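Local coordinates for protein beta-N-acetylglucosaminidase Nag2 (Vibrio harveyi, PDB 6EZR) that probably hydrolyses terminal non-reducing N-acetyl-D-hexosamine residues of N-acetyl-beta-D-hexosaminides, as a member of glycosyl hydrolase family 20, at residues 40-45 with 60-65; 45-50 with 81-86. All blocks are in the same frame, centred on the assembly; numbering follows the deposited sequence. Where two conformers were deposited one is given.

Interaction 1 of 2, residues 40-45 with 60-65; sequences TFAFDR and IGSFCT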
loop_
_atom_site.group_PDB
_atom_site.type_symbol
_atom_site.label_atom_id
_atom_site.label_comp_id
_atom_site.label_asym_id
_atom_site.label_seq_id
_atom_site.Cartn_x
_atom_site.Cartn_y
_atom_site.Cartn_z
ATOM N N THR A 40 -15.514 24.777 -0.449
ATOM C CA THR A 40 -14.341 23.938 -0.620
ATOM C C THR A 40 -14.730 22.508 -0.247
ATOM O O THR A 40 -15.420 22.291 0.747
ATOM C CB THR A 40 -13.172 24.437 0.252
ATOM O OG1 THR A 40 -12.580 25.589 -0.357
ATOM C CG2 THR A 40 -12.103 23.384 0.414
ATOM N N PHE A 41 -14.277 21.544 -1.046
ATOM C CA PHE A 41 -14.585 20.131 -0.817
ATOM C C PHE A 41 -13.527 19.223 -1.435
ATOM O O PHE A 41 -12.723 19.654 -2.269
ATOM C CB PHE A 41 -15.975 19.771 -1.371
ATOM C CG PHE A 41 -16.150 20.072 -2.842
ATOM C CD1 PHE A 41 -15.841 19.116 -3.810
ATOM C CD2 PHE A 41 -16.629 21.306 -3.261
ATOM C CE1 PHE A 41 -16.007 19.386 -5.163
ATOM C CE2 PHE A 41 -16.798 21.587 -4.609
ATOM C CZ PHE A 41 -16.483 20.626 -5.565
ATOM N N ALA A 42 -13.558 17.961 -1.017
ATOM C CA ALA A 42 -12.639 16.936 -1.499
ATOM C C ALA A 42 -13.400 15.976 -2.414
ATOM O O ALA A 42 -14.460 15.477 -2.041
ATOM C CB ALA A 42 -12.022 16.184 -0.333
ATOM N N PHE A 43 -12.850 15.729 -3.602
ATOM C CA PHE A 43 -13.492 14.911 -4.630
ATOM C C PHE A 43 -12.409 14.285 -5.490
ATOM O O PHE A 43 -11.613 14.999 -6.093
ATOM C CB PHE A 43 -14.422 15.789 -5.477
ATOM C CG PHE A 43 -15.256 15.032 -6.480
ATOM C CD1 PHE A 43 -16.090 13.984 -6.082
ATOM C CD2 PHE A 43 -15.248 15.402 -7.823
ATOM C CE1 PHE A 43 -16.871 13.306 -7.011
ATOM C CE2 PHE A 43 -16.030 14.731 -8.750
ATOM C CZ PHE A 43 -16.836 13.675 -8.346
ATOM N N ASP A 44 -12.398 12.953 -5.557
ATOM C CA ASP A 44 -11.279 12.192 -6.149
ATOM C C ASP A 44 -11.374 11.991 -7.673
ATOM O O ASP A 44 -10.595 11.222 -8.237
ATOM C CB ASP A 44 -11.118 10.819 -5.440
ATOM C CG ASP A 44 -9.639 10.378 -5.304
ATOM O OD1 ASP A 44 -8.755 11.260 -5.189
ATOM O OD2 ASP A 44 -9.360 9.149 -5.303
ATOM N N ARG A 45 -12.301 12.696 -8.329
ATOM C CA ARG A 45 -12.435 12.686 -9.783
ATOM C C ARG A 45 -12.183 14.076 -10.364
ATOM O O ARG A 45 -12.477 15.104 -9.734
ATOM C CB ARG A 45 -13.823 12.206 -10.203
ATOM C CG ARG A 45 -14.239 10.847 -9.658
ATOM C CD ARG A 45 -13.365 9.710 -10.180
ATOM N NE ARG A 45 -13.901 8.415 -9.754
ATOM C CZ ARG A 45 -14.776 7.670 -10.431
ATOM N NH1 ARG A 45 -15.241 8.037 -11.626
ATOM N NH2 ARG A 45 -15.191 6.526 -9.895
ATOM N N ILE A 60 -7.121 21.124 -7.563
ATOM C CA ILE A 60 -5.726 20.681 -7.423
ATOM C C ILE A 60 -5.779 19.329 -6.736
ATOM O O ILE A 60 -5.909 19.256 -5.510
ATOM C CB ILE A 60 -4.899 21.670 -6.564
ATOM C CG1 ILE A 60 -4.717 22.992 -7.307
ATOM C CG2 ILE A 60 -3.523 21.108 -6.189
ATOM C CD1 ILE A 60 -4.497 24.160 -6.384
ATOM N N GLY A 61 -5.688 18.259 -7.521
ATOM C CA GLY A 61 -5.805 16.896 -6.987
ATOM C C GLY A 61 -7.231 16.657 -6.540
ATOM O O GLY A 61 -8.159 16.882 -7.306
ATOM N N SER A 62 -7.417 16.234 -5.294
ATOM C CA SER A 62 -8.764 16.091 -4.746
ATOM C C SER A 62 -9.339 17.414 -4.219
ATOM O O SER A 62 -10.536 17.508 -3.976
ATOM C CB SER A 62 -8.792 15.042 -3.637
ATOM O OG SER A 62 -8.149 15.519 -2.473
ATOM N N PHE A 63 -8.487 18.424 -4.054
ATOM C CA PHE A 63 -8.870 19.658 -3.395
ATOM C C PHE A 63 -9.589 20.592 -4.357
ATOM O O PHE A 63 -8.954 21.208 -5.219
ATOM C CB PHE A 63 -7.636 20.334 -2.817
ATOM C CG PHE A 63 -7.942 21.553 -2.011
ATOM C CD1 PHE A 63 -8.720 21.459 -0.867
ATOM C CD2 PHE A 63 -7.461 22.798 -2.395
ATOM C CE1 PHE A 63 -9.009 22.583 -0.113
ATOM C CE2 PHE A 63 -7.744 23.927 -1.644
ATOM C CZ PHE A 63 -8.522 23.820 -0.502
ATOM N N CYS A 64 -10.908 20.688 -4.188
ATOM C CA CYS A 64 -11.762 21.477 -5.066
ATOM C C CYS A 64 -12.286 22.712 -4.338
ATOM O O CYS A 64 -12.643 22.641 -3.165
ATOM C CB CYS A 64 -12.935 20.634 -5.570
ATOM S SG CYS A 64 -12.478 19.127 -6.464
ATOM N N THR A 65 -12.326 23.834 -5.053
ATOM C CA THR A 65 -12.805 25.118 -4.530
ATOM C C THR A 65 -13.795 25.670 -5.548
ATOM O O THR A 65 -13.471 25.765 -6.718
ATOM C CB THR A 65 -11.639 26.112 -4.309
ATOM O OG1 THR A 65 -10.728 25.581 -3.333
ATOM C CG2 THR A 65 -12.137 27.464 -3.809
#
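Antiparallel pairing of strands 38-42 and 63-67 in the N-terminal sheet brings F41 opposite C64, with short-segment axes 4.8 Å apart at 152°. F41 and C64 form a hydrogen-bonded pair: F41 N donates to C64 O and C64 N returns a bond to F41 O at 2.8 Å, nearly along the C=O axis. Beyond the strand proper, F43 N reaches S62 O at 2.9 Å, in the carbonyl plane on a lone pair. The F41 side chain stands between its backbone N and carbonyl carbon (chi1 57°), bringing its ring across C64. C64 CB sits over one ring face, 3.7 Å from the centroid and only 3.3 Å from F41 CE1, a tight CH-pi contact; C64 SG lies obliquely to the ring and meets F43 CB at 4.0 Å. On the other face of the sheet, T40 CG2 comes obliquely to the F63 ring, modelled unusually close to CE1 (3.2 Å), and T40 and T65 lie side by side. S62 OG is bonded to Q333 OE1 and Y334 N, tying the turn to a loop of the catalytic domain, while the D44 side chain comes within about 4 Å of that of E584, which binds N-acetyl-D-glucosamine. Mutual backbone bonds between I60 and F63 close a type II' turn, with G61 at positive phi: the signature of a two-residue beta hairpin, whose second strand pairs with 38-42.

Interaction 2 of 2, residues 45-50 with 81-86; sequences RYILPD and CEFSIG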
loop_
_atom_site.group_PDB
_atom_site.type_symbol
_atom_site.label_atom_id
_atom_site.label_comp_id
_atom_site.label_asym_id
_atom_site.label_seq_id
_atom_site.Cartn_x
_atom_site.Cartn_y
_atom_site.Cartn_z
ATOM N N ARG A 45 -12.301 12.696 -8.329
ATOM C CA ARG A 45 -12.435 12.686 -9.783
ATOM C C ARG A 45 -12.183 14.076 -10.364
ATOM O O ARG A 45 -12.477 15.104 -9.734
ATOM C CB ARG A 45 -13.823 12.206 -10.203
ATOM C CG ARG A 45 -14.239 10.847 -9.658
ATOM C CD ARG A 45 -13.365 9.710 -10.180
ATOM N NE ARG A 45 -13.901 8.415 -9.754
ATOM C CZ ARG A 45 -14.776 7.670 -10.431
ATOM N NH1 ARG A 45 -15.241 8.037 -11.626
ATOM N NH2 ARG A 45 -15.191 6.526 -9.895
ATOM N N TYR A 46 -11.632 14.089 -11.574
ATOM C CA TYR A 46 -11.340 15.310 -12.292
ATOM C C TYR A 46 -12.642 15.879 -12.839
ATOM O O TYR A 46 -13.326 15.245 -13.650
ATOM C CB TYR A 46 -10.352 15.019 -13.422
ATOM C CG TYR A 46 -10.006 16.203 -14.307
ATOM C CD1 TYR A 46 -9.413 17.343 -13.779
ATOM C CD2 TYR A 46 -10.250 16.170 -15.686
ATOM C CE1 TYR A 46 -9.088 18.427 -14.590
ATOM C CE2 TYR A 46 -9.922 17.246 -16.503
ATOM C CZ TYR A 46 -9.345 18.373 -15.947
ATOM O OH TYR A 46 -9.021 19.449 -16.738
ATOM N N ILE A 47 -12.997 17.063 -12.360
ATOM C CA ILE A 47 -14.166 17.775 -12.851
ATOM C C ILE A 47 -13.757 18.431 -14.151
ATOM O O ILE A 47 -12.717 19.081 -14.207
ATOM C CB ILE A 47 -14.657 18.826 -11.842
ATOM C CG1 ILE A 47 -15.067 18.110 -10.541
ATOM C CG2 ILE A 47 -15.813 19.632 -12.442
ATOM C CD1 ILE A 47 -15.496 19.000 -9.400
ATOM N N LEU A 48 -14.560 18.248 -15.195
ATOM C CA LEU A 48 -14.268 18.856 -16.486
ATOM C C LEU A 48 -14.507 20.365 -16.370
ATOM O O LEU A 48 -15.590 20.765 -15.950
ATOM C CB LEU A 48 -15.129 18.246 -17.585
ATOM C CG LEU A 48 -14.696 16.830 -17.981
ATOM C CD1 LEU A 48 -15.884 16.010 -18.451
ATOM C CD2 LEU A 48 -13.604 16.854 -19.042
ATOM N N PRO A 49 -13.501 21.204 -16.725
ATOM C CA PRO A 49 -13.599 22.668 -16.530
ATOM C C PRO A 49 -14.702 23.347 -17.344
ATOM O O PRO A 49 -15.377 24.246 -16.838
ATOM C CB PRO A 49 -12.222 23.188 -16.981
ATOM C CG PRO A 49 -11.352 21.991 -17.136
ATOM C CD PRO A 49 -12.259 20.842 -17.432
ATOM N N ASP A 50 -14.857 22.908 -18.593
ATOM C CA ASP A 50 -15.934 23.330 -19.498
ATOM C C ASP A 50 -17.355 23.060 -18.982
ATOM O O ASP A 50 -18.332 23.605 -19.506
ATOM C CB ASP A 50 -15.760 22.642 -20.869
ATOM C CG ASP A 50 -15.457 21.140 -20.756
ATOM O OD1 ASP A 50 -14.451 20.778 -20.098
ATOM O OD2 ASP A 50 -16.210 20.329 -21.340
ATOM N N CYS A 81 -25.283 24.325 -8.502
ATOM C CA CYS A 81 -24.270 24.220 -9.566
ATOM C C CYS A 81 -24.195 22.810 -10.170
ATOM O O CYS A 81 -24.193 21.810 -9.441
ATOM C CB CYS A 81 -22.898 24.608 -9.031
ATOM S SG CYS A 81 -21.613 24.694 -10.294
ATOM N N GLU A 82 -24.147 22.743 -11.501
ATOM C CA GLU A 82 -23.899 21.498 -12.222
ATOM C C GLU A 82 -22.457 21.385 -12.672
ATOM O O GLU A 82 -21.803 22.384 -12.969
ATOM C CB GLU A 82 -24.798 21.388 -13.432
ATOM C CG GLU A 82 -26.231 21.087 -13.056
ATOM C CD GLU A 82 -27.168 21.097 -14.236
ATOM O OE1 GLU A 82 -28.395 21.015 -14.007
ATOM O OE2 GLU A 82 -26.681 21.158 -15.389
ATOM N N PHE A 83 -21.969 20.152 -12.705
ATOM C CA PHE A 83 -20.671 19.832 -13.290
ATOM C C PHE A 83 -20.707 18.403 -13.811
ATOM O O PHE A 83 -21.628 17.626 -13.511
ATOM C CB PHE A 83 -19.532 20.027 -12.276
ATOM C CG PHE A 83 -19.550 19.049 -11.136
ATOM C CD1 PHE A 83 -20.284 19.318 -9.977
ATOM C CD2 PHE A 83 -18.834 17.857 -11.214
ATOM C CE1 PHE A 83 -20.305 18.411 -8.919
ATOM C CE2 PHE A 83 -18.858 16.947 -10.167
ATOM C CZ PHE A 83 -19.597 17.223 -9.018
ATOM N N SER A 84 -19.687 18.076 -14.589
ATOM C CA SER A 84 -19.546 16.766 -15.194
ATOM C C SER A 84 -18.131 16.227 -15.021
ATOM O O SER A 84 -17.169 16.986 -14.825
ATOM C CB SER A 84 -19.896 16.826 -16.684
ATOM O OG SER A 84 -21.284 17.032 -16.885
ATOM N N ILE A 85 -18.043 14.902 -15.101
ATOM C CA ILE A 85 -16.786 14.154 -15.060
ATOM C C ILE A 85 -16.770 13.172 -16.225
ATOM O O ILE A 85 -17.822 12.758 -16.725
ATOM C CB ILE A 85 -16.601 13.376 -13.734
ATOM C CG1 ILE A 85 -17.680 12.310 -13.553
ATOM C CG2 ILE A 85 -16.639 14.331 -12.560
ATOM C CD1 ILE A 85 -17.441 11.335 -12.414
ATOM N N GLY A 86 -15.573 12.794 -16.642
ATOM C CA GLY A 86 -15.401 11.827 -17.709
ATOM C C GLY A 86 -15.309 10.464 -17.079
ATOM O O GLY A 86 -14.216 9.965 -16.825
HETATM O O HOH W 1 -13.281 13.008 -15.313
#
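L48 N and S84 O make the contact's one direct hydrogen bond, 2.9 Å long and nearly straight at 167°, with the donor tilted 17° from the carbonyl plane. Two residues back in the loop and two on in the strand, a water spans the gap, donating to Y46 O at 2.8 Å and accepting from G86 N at 2.7 Å. I47 crosses F83 at about a right angle, its CD1 over one ring face 4.2 Å from the centroid and its CG2 at 3.7 Å from F83 CD2. With CG1 beside the backbone N (chi1 -62°), both branches of I47 reach the phenylalanine. L48 CD1 rests against the backbone of I85 and G86, 3.7 Å from G86 N, and I85 CD1 meets R45 NH1 obliquely at 4.0 Å. In the second shell, Q59 grips the loop twice, NE2 to R45 O and OE1 to I47 N, while S51 OG bonds both L48 O and S84 N. F83 and I85 pair through their backbones with strand 19-28, and the F83 ring meets F22. R45 has weak ties to S87 and D95, and its side chain lies about 6 Å from that of W546, a sugar-binding residue. With one direct bond and one water bridge, the loop meets this edge strand without extending the sheet regularly; the packing of I47 on F83, with I85, supplies much of the buried join.

How the interactions relate
Interactions 1 and 2 follow one chain path: R45 ends the first segment of interaction 1 and begins that of interaction 2. Interaction 1 is mostly buried strand pairing with two backbone bonds and a third just past the strand end, plus aromatic contacts; interaction 2 is partly buried, a loop crossing an outermost strand with a water in the seam. Their centres lie 11 Å apart and their apolar sides merge: F43 CE2 comes within 3.9 Å of both F83 CE2 and I85 CG2, and I47 CD1 lies 4.2 Å from C64 SG. Segments 40-45 and 45-50 thus connect strands 63-67 and 78-85, which lie toward opposite ends of the same eight-stranded sheet, through shared hydrophobic packing.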